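Long-range contacts in possible prolidase (Bifidobacterium longum NCC2705, PDB 2P9B), which probably hydrolyses carbon-nitrogen bonds as a member of the amidohydrolase family, its exact substrate being unsettled: residues E12-V22 with Y59-M70; K399-N407 with L417-G427. All blocks are in the same frame, centred on the assembly; numbering follows the deposited sequence.

Contact 1: E12-V22 with Y59-M70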
loop_
_atom_site.group_PDB
_atom_site.type_symbol
_atom_site.label_atom_id
_atom_site.label_comp_id
_atom_site.label_asym_id
_atom_site.label_seq_id
_atom_site.Cartn_x
_atom_site.Cartn_y
_atom_site.Cartn_z
ATOM N N GLU A 12 -1.435 -4.596 26.590
ATOM C CA GLU A 12 -0.616 -5.052 27.701
ATOM C C GLU A 12 0.844 -4.888 27.304
ATOM O O GLU A 12 1.286 -5.431 26.291
ATOM C CB GLU A 12 -0.925 -6.515 28.014
ATOM C CG GLU A 12 -2.373 -6.753 28.425
ATOM C CD GLU A 12 -2.657 -8.204 28.765
ATOM O OE1 GLU A 12 -2.474 -9.070 27.881
ATOM O OE2 GLU A 12 -3.061 -8.479 29.915
ATOM N N PRO A 13 1.615 -4.128 28.095
ATOM C CA PRO A 13 3.033 -3.914 27.783
ATOM C C PRO A 13 3.809 -5.220 27.703
ATOM O O PRO A 13 3.523 -6.168 28.435
ATOM C CB PRO A 13 3.504 -3.013 28.922
ATOM C CG PRO A 13 2.614 -3.411 30.061
ATOM C CD PRO A 13 1.266 -3.529 29.395
ATOM N N PHE A 14 4.792 -5.269 26.809
ATOM C CA PHE A 14 5.593 -6.474 26.641
ATOM C C PHE A 14 6.970 -6.167 26.070
ATOM O O PHE A 14 7.267 -5.036 25.693
ATOM C CB PHE A 14 4.866 -7.447 25.709
ATOM C CG PHE A 14 4.713 -6.938 24.298
ATOM C CD1 PHE A 14 5.706 -7.164 23.347
ATOM C CD2 PHE A 14 3.579 -6.220 23.925
ATOM C CE1 PHE A 14 5.570 -6.684 22.042
ATOM C CE2 PHE A 14 3.432 -5.737 22.628
ATOM C CZ PHE A 14 4.427 -5.968 21.683
ATOM N N ALA A 15 7.808 -7.193 26.009
ATOM C CA ALA A 15 9.144 -7.046 25.458
ATOM C C ALA A 15 9.450 -8.264 24.601
ATOM O O ALA A 15 9.290 -9.400 25.048
ATOM C CB ALA A 15 10.170 -6.918 26.578
ATOM N N LEU A 16 9.861 -8.020 23.362
ATOM C CA LEU A 16 10.219 -9.095 22.442
ATOM C C LEU A 16 11.737 -9.132 22.458
ATOM O O LEU A 16 12.378 -8.196 21.986
ATOM C CB LEU A 16 9.722 -8.778 21.030
ATOM C CG LEU A 16 10.160 -9.741 19.920
ATOM C CD1 LEU A 16 9.565 -11.119 20.157
ATOM C CD2 LEU A 16 9.709 -9.185 18.569
ATOM N N ALA A 17 12.311 -10.207 22.991
ATOM C CA ALA A 17 13.763 -10.300 23.098
ATOM C C ALA A 17 14.468 -11.325 22.217
ATOM O O ALA A 17 13.848 -12.243 21.675
ATOM C CB ALA A 17 14.145 -10.542 24.558
ATOM N N HIS A 18 15.780 -11.138 22.086
ATOM C CA HIS A 18 16.651 -12.024 21.317
ATOM C C HIS A 18 16.333 -12.128 19.832
ATOM O O HIS A 18 16.640 -13.130 19.189
ATOM C CB HIS A 18 16.634 -13.418 21.946
ATOM C CG HIS A 18 16.930 -13.413 23.412
ATOM N ND1 HIS A 18 18.094 -12.892 23.933
ATOM C CD2 HIS A 18 16.202 -13.842 24.470
ATOM C CE1 HIS A 18 18.070 -13.000 25.250
ATOM N NE2 HIS A 18 16.933 -13.571 25.601
ATOM N N ALA A 19 15.741 -11.082 19.277
ATOM C CA ALA A 19 15.392 -11.106 17.872
ATOM C C ALA A 19 16.422 -10.397 17.008
ATOM O O ALA A 19 17.184 -9.556 17.483
ATOM C CB ALA A 19 14.027 -10.466 17.666
ATOM N N THR A 20 16.447 -10.773 15.735
ATOM C CA THR A 20 17.325 -10.140 14.768
ATOM C C THR A 20 16.425 -9.116 14.093
ATOM O O THR A 20 15.407 -9.476 13.500
ATOM C CB THR A 20 17.825 -11.126 13.698
ATOM O OG1 THR A 20 18.657 -12.116 14.311
ATOM C CG2 THR A 20 18.617 -10.385 12.631
ATOM N N ILE A 21 16.786 -7.845 14.198
ATOM C CA ILE A 21 15.983 -6.793 13.595
ATOM C C ILE A 21 16.409 -6.437 12.179
ATOM O O ILE A 21 17.575 -6.138 11.927
ATOM C CB ILE A 21 16.034 -5.485 14.424
ATOM C CG1 ILE A 21 15.451 -5.720 15.819
ATOM C CG2 ILE A 21 15.267 -4.379 13.693
ATOM C CD1 ILE A 21 15.367 -4.462 16.672
ATOM N N VAL A 22 15.460 -6.506 11.253
ATOM C CA VAL A 22 15.706 -6.090 9.880
ATOM C C VAL A 22 15.043 -4.717 9.925
ATOM O O VAL A 22 13.817 -4.605 9.960
ATOM C CB VAL A 22 15.013 -7.023 8.867
ATOM C CG1 VAL A 22 15.055 -6.412 7.479
ATOM C CG2 VAL A 22 15.733 -8.373 8.845
ATOM N N TYR A 59 5.607 -6.534 32.675
ATOM C CA TYR A 59 5.654 -6.633 31.217
ATOM C C TYR A 59 5.692 -8.082 30.751
ATOM O O TYR A 59 6.427 -8.900 31.300
ATOM C CB TYR A 59 6.885 -5.905 30.675
ATOM C CG TYR A 59 6.714 -4.415 30.494
ATOM C CD1 TYR A 59 6.179 -3.620 31.507
ATOM C CD2 TYR A 59 7.130 -3.790 29.319
ATOM C CE1 TYR A 59 6.068 -2.237 31.353
ATOM C CE2 TYR A 59 7.025 -2.414 29.155
ATOM C CZ TYR A 59 6.495 -1.643 30.177
ATOM O OH TYR A 59 6.407 -0.282 30.027
ATOM N N HIS A 60 4.896 -8.401 29.735
ATOM C CA HIS A 60 4.874 -9.756 29.203
ATOM C C HIS A 60 6.168 -9.994 28.434
ATOM O O HIS A 60 6.801 -9.051 27.957
ATOM C CB HIS A 60 3.657 -9.945 28.295
ATOM C CG HIS A 60 2.351 -9.860 29.021
ATOM N ND1 HIS A 60 1.144 -9.710 28.373
ATOM C CD2 HIS A 60 2.062 -9.915 30.344
ATOM C CE1 HIS A 60 0.169 -9.674 29.263
ATOM N NE2 HIS A 60 0.699 -9.797 30.467
ATOM N N TYR A 61 6.558 -11.259 28.315
ATOM C CA TYR A 61 7.792 -11.618 27.630
ATOM C C TYR A 61 7.574 -12.495 26.401
ATOM O O TYR A 61 6.947 -13.553 26.479
ATOM C CB TYR A 61 8.726 -12.341 28.606
ATOM C CG TYR A 61 10.065 -12.736 28.024
ATOM C CD1 TYR A 61 11.054 -11.784 27.782
ATOM C CD2 TYR A 61 10.344 -14.066 27.717
ATOM C CE1 TYR A 61 12.294 -12.149 27.249
ATOM C CE2 TYR A 61 11.577 -14.441 27.184
ATOM C CZ TYR A 61 12.546 -13.479 26.954
ATOM O OH TYR A 61 13.763 -13.852 26.430
ATOM N N LEU A 62 8.094 -12.039 25.266
ATOM C CA LEU A 62 8.003 -12.778 24.017
ATOM C C LEU A 62 9.427 -13.164 23.631
ATOM O O LEU A 62 10.287 -12.303 23.452
ATOM C CB LEU A 62 7.373 -11.919 22.916
ATOM C CG LEU A 62 5.871 -11.625 22.997
ATOM C CD1 LEU A 62 5.462 -10.733 21.834
ATOM C CD2 LEU A 62 5.083 -12.926 22.955
ATOM N N ASP A 63 9.678 -14.461 23.517
ATOM C CA ASP A 63 11.006 -14.942 23.170
ATOM C C ASP A 63 11.191 -15.004 21.658
ATOM O O ASP A 63 10.648 -15.883 20.992
ATOM C CB ASP A 63 11.229 -16.318 23.804
ATOM C CG ASP A 63 12.589 -16.890 23.491
ATOM O OD1 ASP A 63 13.511 -16.108 23.180
ATOM O OD2 ASP A 63 12.737 -18.127 23.571
ATOM N N GLY A 64 11.964 -14.059 21.126
ATOM C CA GLY A 64 12.198 -13.999 19.695
ATOM C C GLY A 64 13.439 -14.712 19.188
ATOM O O GLY A 64 13.866 -14.490 18.056
ATOM N N THR A 65 14.028 -15.561 20.021
ATOM C CA THR A 65 15.215 -16.301 19.622
ATOM C C THR A 65 14.970 -17.009 18.288
ATOM O O THR A 65 13.957 -17.684 18.114
ATOM C CB THR A 65 15.593 -17.348 20.694
ATOM O OG1 THR A 65 15.868 -16.681 21.930
ATOM C CG2 THR A 65 16.818 -18.137 20.265
ATOM N N GLY A 66 15.895 -16.828 17.348
ATOM C CA GLY A 66 15.781 -17.452 16.042
ATOM C C GLY A 66 14.792 -16.782 15.099
ATOM O O GLY A 66 14.586 -17.234 13.971
ATOM N N LYS A 67 14.187 -15.693 15.554
ATOM C CA LYS A 67 13.206 -14.973 14.747
ATOM C C LYS A 67 13.754 -13.650 14.219
ATOM O O LYS A 67 14.742 -13.123 14.731
ATOM C CB LYS A 67 11.956 -14.682 15.585
ATOM C CG LYS A 67 11.288 -15.901 16.216
ATOM C CD LYS A 67 10.609 -16.779 15.175
ATOM C CE LYS A 67 9.812 -17.904 15.829
ATOM N NZ LYS A 67 10.672 -18.784 16.659
ATOM N N ILE A 68 13.103 -13.129 13.183
ATOM C CA ILE A 68 13.467 -11.840 12.604
ATOM C C ILE A 68 12.278 -10.924 12.869
ATOM O O ILE A 68 11.132 -11.361 12.766
ATOM C CB ILE A 68 13.680 -11.929 11.065
ATOM C CG1 ILE A 68 15.109 -12.386 10.751
ATOM C CG2 ILE A 68 13.413 -10.574 10.408
ATOM C CD1 ILE A 68 15.413 -13.792 11.174
ATOM N N VAL A 69 12.537 -9.677 13.244
ATOM C CA VAL A 69 11.443 -8.738 13.456
ATOM C C VAL A 69 11.747 -7.517 12.607
ATOM O O VAL A 69 12.888 -7.066 12.538
ATOM C CB VAL A 69 11.292 -8.312 14.931
ATOM C CG1 VAL A 69 12.552 -7.624 15.410
ATOM C CG2 VAL A 69 10.083 -7.384 15.077
HETATM N N MSE A 70 10.717 -7.003 11.947
HETATM C CA MSE A 70 10.860 -5.850 11.078
HETATM C C MSE A 70 9.611 -4.995 11.210
HETATM O O MSE A 70 8.656 -5.388 11.881
HETATM C CB MSE A 70 11.045 -6.307 9.613
HETATM C CG MSE A 70 9.836 -7.035 8.975
HETATM SE SE MSE A 70 9.968 -7.421 7.098
HETATM C CE MSE A 70 9.654 -5.660 6.444
HETATM O O HOH W 1 17.951 -15.100 17.733
HETATM O O HOH W 2 17.169 -14.387 14.977
#
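Y59 meets P13 through a CH-pi contact that places P13 CB over the centre of the phenol ring, 3.4 Å from the centroid and 7° off the normal. Beyond it H60 begins a parallel ladder: its N donates to P13 O at 2.9 Å, its O accepts from A15 N, and its imidazole turns an edge to the carboxylate of E12, the two planes perpendicular. Y61, its CG anti to the backbone N (chi1 -178°), reaches across to the neighbouring strand, where CE1 packs 3.6 Å from A17 CB and the hydroxyl arrives at the edge of the H18 ring, whose ND1 is hydrogen-bonded to N33. On the other face of the sheet L62 CB touches L16 CD1 at 3.6 Å. D63 then forms an Asx turn: T65 OG1 donates to the syn lone pair of D63 OD1 at 2.7 Å, whereas T65 N comes from above the carboxylate plane. G64 N donates to A17 O, with which a CB on G64 would clash, and a type II turn runs on to K67; here the register slips by two residues. A second parallel ladder begins as T20 N donates to K67 O at 3.1 Å. I68 CG2 meets V22 CG2, and V69 CG1 presses on I21 CG1 at a tight 3.5 Å. Strand 34-38 flanks 14-17 on its other edge, strand 403-406 pairs with 68-78, and helix 371-385 packs on M70.

Contact 2: K399-N407 with L417-G427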
loop_
_atom_site.group_PDB
_atom_site.type_symbol
_atom_site.label_atom_id
_atom_site.label_comp_id
_atom_site.label_asym_id
_atom_site.label_seq_id
_atom_site.Cartn_x
_atom_site.Cartn_y
_atom_site.Cartn_z
ATOM N N LYS A 399 7.451 5.500 18.165
ATOM C CA LYS A 399 6.539 5.111 17.100
ATOM C C LYS A 399 5.628 3.961 17.503
ATOM O O LYS A 399 5.897 3.242 18.464
ATOM C CB LYS A 399 7.315 4.731 15.840
ATOM C CG LYS A 399 8.025 5.893 15.169
ATOM C CD LYS A 399 8.382 5.546 13.733
ATOM C CE LYS A 399 9.245 6.622 13.092
ATOM N NZ LYS A 399 8.641 7.971 13.213
ATOM N N SER A 400 4.541 3.808 16.754
ATOM C CA SER A 400 3.558 2.755 17.001
ATOM C C SER A 400 4.226 1.388 16.918
ATOM O O SER A 400 5.055 1.145 16.046
ATOM C CB SER A 400 2.438 2.850 15.958
ATOM O OG SER A 400 1.330 2.037 16.306
ATOM N N ALA A 401 3.860 0.491 17.822
ATOM C CA ALA A 401 4.447 -0.840 17.818
ATOM C C ALA A 401 3.826 -1.726 16.736
ATOM O O ALA A 401 3.072 -2.649 17.035
ATOM C CB ALA A 401 4.292 -1.489 19.195
ATOM N N ASP A 402 4.146 -1.429 15.479
ATOM C CA ASP A 402 3.655 -2.213 14.350
ATOM C C ASP A 402 4.819 -3.128 13.996
ATOM O O ASP A 402 5.752 -2.721 13.288
ATOM C CB ASP A 402 3.313 -1.298 13.166
ATOM C CG ASP A 402 2.044 -0.477 13.402
ATOM O OD1 ASP A 402 1.034 -1.060 13.852
ATOM O OD2 ASP A 402 2.055 0.743 13.123
ATOM N N LEU A 403 4.775 -4.358 14.503
ATOM C CA LEU A 403 5.864 -5.306 14.283
ATOM C C LEU A 403 5.473 -6.534 13.492
ATOM O O LEU A 403 4.382 -7.073 13.654
ATOM C CB LEU A 403 6.425 -5.779 15.628
ATOM C CG LEU A 403 6.528 -4.780 16.784
ATOM C CD1 LEU A 403 7.224 -5.453 17.972
ATOM C CD2 LEU A 403 7.291 -3.553 16.358
ATOM N N LEU A 404 6.383 -6.983 12.642
ATOM C CA LEU A 404 6.145 -8.178 11.856
ATOM C C LEU A 404 7.271 -9.144 12.207
ATOM O O LEU A 404 8.447 -8.874 11.940
ATOM C CB LEU A 404 6.154 -7.855 10.362
ATOM C CG LEU A 404 6.146 -9.056 9.408
ATOM C CD1 LEU A 404 4.972 -9.976 9.718
ATOM C CD2 LEU A 404 6.079 -8.543 7.969
ATOM N N VAL A 405 6.904 -10.254 12.837
ATOM C CA VAL A 405 7.880 -11.262 13.244
ATOM C C VAL A 405 7.905 -12.386 12.217
ATOM O O VAL A 405 6.868 -12.966 11.890
ATOM C CB VAL A 405 7.530 -11.821 14.636
ATOM C CG1 VAL A 405 8.638 -12.743 15.122
ATOM C CG2 VAL A 405 7.328 -10.663 15.618
ATOM N N LEU A 406 9.101 -12.682 11.719
ATOM C CA LEU A 406 9.305 -13.702 10.695
ATOM C C LEU A 406 10.168 -14.872 11.168
ATOM O O LEU A 406 10.932 -14.748 12.119
ATOM C CB LEU A 406 9.955 -13.060 9.469
ATOM C CG LEU A 406 9.245 -11.802 8.957
ATOM C CD1 LEU A 406 10.051 -11.156 7.825
ATOM C CD2 LEU A 406 7.850 -12.165 8.484
ATOM N N ASN A 407 10.053 -15.998 10.472
ATOM C CA ASN A 407 10.814 -17.193 10.818
ATOM C C ASN A 407 12.156 -17.259 10.094
ATOM O O ASN A 407 12.997 -18.106 10.403
ATOM C CB ASN A 407 9.983 -18.441 10.508
ATOM C CG ASN A 407 8.838 -18.633 11.484
ATOM O OD1 ASN A 407 7.727 -18.992 11.095
ATOM N ND2 ASN A 407 9.106 -18.407 12.761
ATOM N N LEU A 417 8.567 -13.542 3.863
ATOM C CA LEU A 417 7.454 -12.666 4.221
ATOM C C LEU A 417 6.093 -13.347 4.107
ATOM O O LEU A 417 5.144 -12.970 4.790
ATOM C CB LEU A 417 7.454 -11.424 3.319
ATOM C CG LEU A 417 8.649 -10.468 3.366
ATOM C CD1 LEU A 417 8.534 -9.469 2.229
ATOM C CD2 LEU A 417 8.692 -9.740 4.706
ATOM N N GLU A 418 6.002 -14.352 3.246
ATOM C CA GLU A 418 4.736 -15.033 3.002
ATOM C C GLU A 418 4.032 -15.614 4.228
ATOM O O GLU A 418 2.814 -15.497 4.352
ATOM C CB GLU A 418 4.931 -16.123 1.945
ATOM C CG GLU A 418 3.628 -16.758 1.471
ATOM C CD GLU A 418 3.835 -17.712 0.311
ATOM O OE1 GLU A 418 4.935 -18.288 0.204
ATOM O OE2 GLU A 418 2.893 -17.896 -0.484
ATOM N N HIS A 419 4.786 -16.231 5.131
ATOM C CA HIS A 419 4.179 -16.824 6.318
ATOM C C HIS A 419 4.725 -16.219 7.605
ATOM O O HIS A 419 5.696 -16.717 8.178
ATOM C CB HIS A 419 4.400 -18.341 6.327
ATOM C CG HIS A 419 3.896 -19.033 5.098
ATOM N ND1 HIS A 419 4.643 -19.141 3.944
ATOM C CD2 HIS A 419 2.709 -19.630 4.834
ATOM C CE1 HIS A 419 3.939 -19.775 3.024
ATOM N NE2 HIS A 419 2.761 -20.083 3.539
ATOM N N PRO A 420 4.100 -15.132 8.082
ATOM C CA PRO A 420 4.560 -14.484 9.314
ATOM C C PRO A 420 4.471 -15.393 10.539
ATOM O O PRO A 420 3.626 -16.289 10.606
ATOM C CB PRO A 420 3.626 -13.277 9.444
ATOM C CG PRO A 420 3.212 -12.996 8.030
ATOM C CD PRO A 420 2.982 -14.385 7.484
ATOM N N ALA A 421 5.353 -15.155 11.505
ATOM C CA ALA A 421 5.352 -15.916 12.745
ATOM C C ALA A 421 4.355 -15.247 13.689
ATOM O O ALA A 421 3.626 -15.910 14.431
ATOM C CB ALA A 421 6.743 -15.911 13.365
ATOM N N LEU A 422 4.328 -13.918 13.649
ATOM C CA LEU A 422 3.422 -13.143 14.491
ATOM C C LEU A 422 3.343 -11.715 13.977
ATOM O O LEU A 422 4.335 -11.164 13.506
ATOM C CB LEU A 422 3.926 -13.128 15.942
ATOM C CG LEU A 422 3.172 -12.280 16.975
ATOM C CD1 LEU A 422 1.766 -12.826 17.179
ATOM C CD2 LEU A 422 3.929 -12.293 18.301
ATOM N N VAL A 423 2.156 -11.128 14.067
ATOM C CA VAL A 423 1.949 -9.751 13.637
ATOM C C VAL A 423 1.445 -8.966 14.844
ATOM O O VAL A 423 0.586 -9.440 15.578
ATOM C CB VAL A 423 0.892 -9.653 12.527
ATOM C CG1 VAL A 423 0.796 -8.210 12.022
ATOM C CG2 VAL A 423 1.252 -10.588 11.396
ATOM N N ILE A 424 1.991 -7.778 15.050
ATOM C CA ILE A 424 1.577 -6.939 16.163
ATOM C C ILE A 424 1.165 -5.608 15.556
ATOM O O ILE A 424 1.934 -4.997 14.814
ATOM C CB ILE A 424 2.739 -6.739 17.166
ATOM C CG1 ILE A 424 3.202 -8.107 17.670
ATOM C CG2 ILE A 424 2.293 -5.846 18.323
ATOM C CD1 ILE A 424 4.366 -8.071 18.628
ATOM N N ALA A 425 -0.058 -5.176 15.853
ATOM C CA ALA A 425 -0.574 -3.921 15.319
ATOM C C ALA A 425 -0.760 -2.917 16.446
ATOM O O ALA A 425 -1.560 -3.135 17.352
ATOM C CB ALA A 425 -1.905 -4.163 14.609
ATOM N N ALA A 426 -0.024 -1.814 16.380
ATOM C CA ALA A 426 -0.110 -0.787 17.413
ATOM C C ALA A 426 -0.055 -1.403 18.813
ATOM O O ALA A 426 -0.827 -1.032 19.700
ATOM C CB ALA A 426 -1.387 0.020 17.242
ATOM N N GLY A 427 0.855 -2.354 19.001
ATOM C CA GLY A 427 1.002 -2.985 20.303
ATOM C C GLY A 427 0.058 -4.141 20.575
ATOM O O GLY A 427 0.175 -4.809 21.600
HETATM O O HOH W 3 8.332 -16.005 8.072
#
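Backbone hydrogen bonds between L403-V405 and L422-I424 make an antiparallel ladder, in which L403 and I424 exchange a reciprocal pair, I424 N reaching L403 O at 2.9 Å. At the far end V405 O accepts both A421 N, at 2.7 Å, and L422 N, at 3.2 Å, the signature of a classic beta bulge. A water continues the link, bridging N407 N and H419 O. The other end is held by a side chain: D402 OD1 takes A426 N at 2.8 Å from above the carboxylate plane, and G427 N adds a bond to A401 O. Since OD2 of D402 is engaged by R158 and T392, an alanine here would probably leave A426 N without its acceptor and R158 without its counter-charge. Apolar contacts divide between two faces. L403 and I424 lie side by side, CD1 to CD1 at 3.9 Å. On the other face, with CG anti to the backbone N (chi1 170°), L404 swings CD1 toward P420 CB, 3.6 Å away, while L406 CD1 rests against L417 CD2 at 3.7 Å. Strand 68-78 pairs with 403-406 on the edge away from 422-425, T130 of strand 129-134 touches D402 and V423, and helix 356-367 packs against L417.

Overall arrangement
From the N terminus, the chain first lays down 12-22, passes through strands 30-32, 34-38 and 44-49 without a helix, and returns as 59-70, where contact 1 closes the excursion. Strand 68-78 then leads into the run of strands and helices expected of an amidohydrolase TIM barrel. Only after helix 371-385 does contact 2 open, closing a short loop of nine residues between 399-407 and 417-427. The two contacts thus stand in series, neither nested nor crossed, yet their centres are about 10 Å apart. Strand 68-78 joins them: I68 and M70 probably bond to L406 and L404. Contact 1 spans the small four-stranded sheet and the larger one, contact 2 the larger alone, where strands from near both chain ends meet.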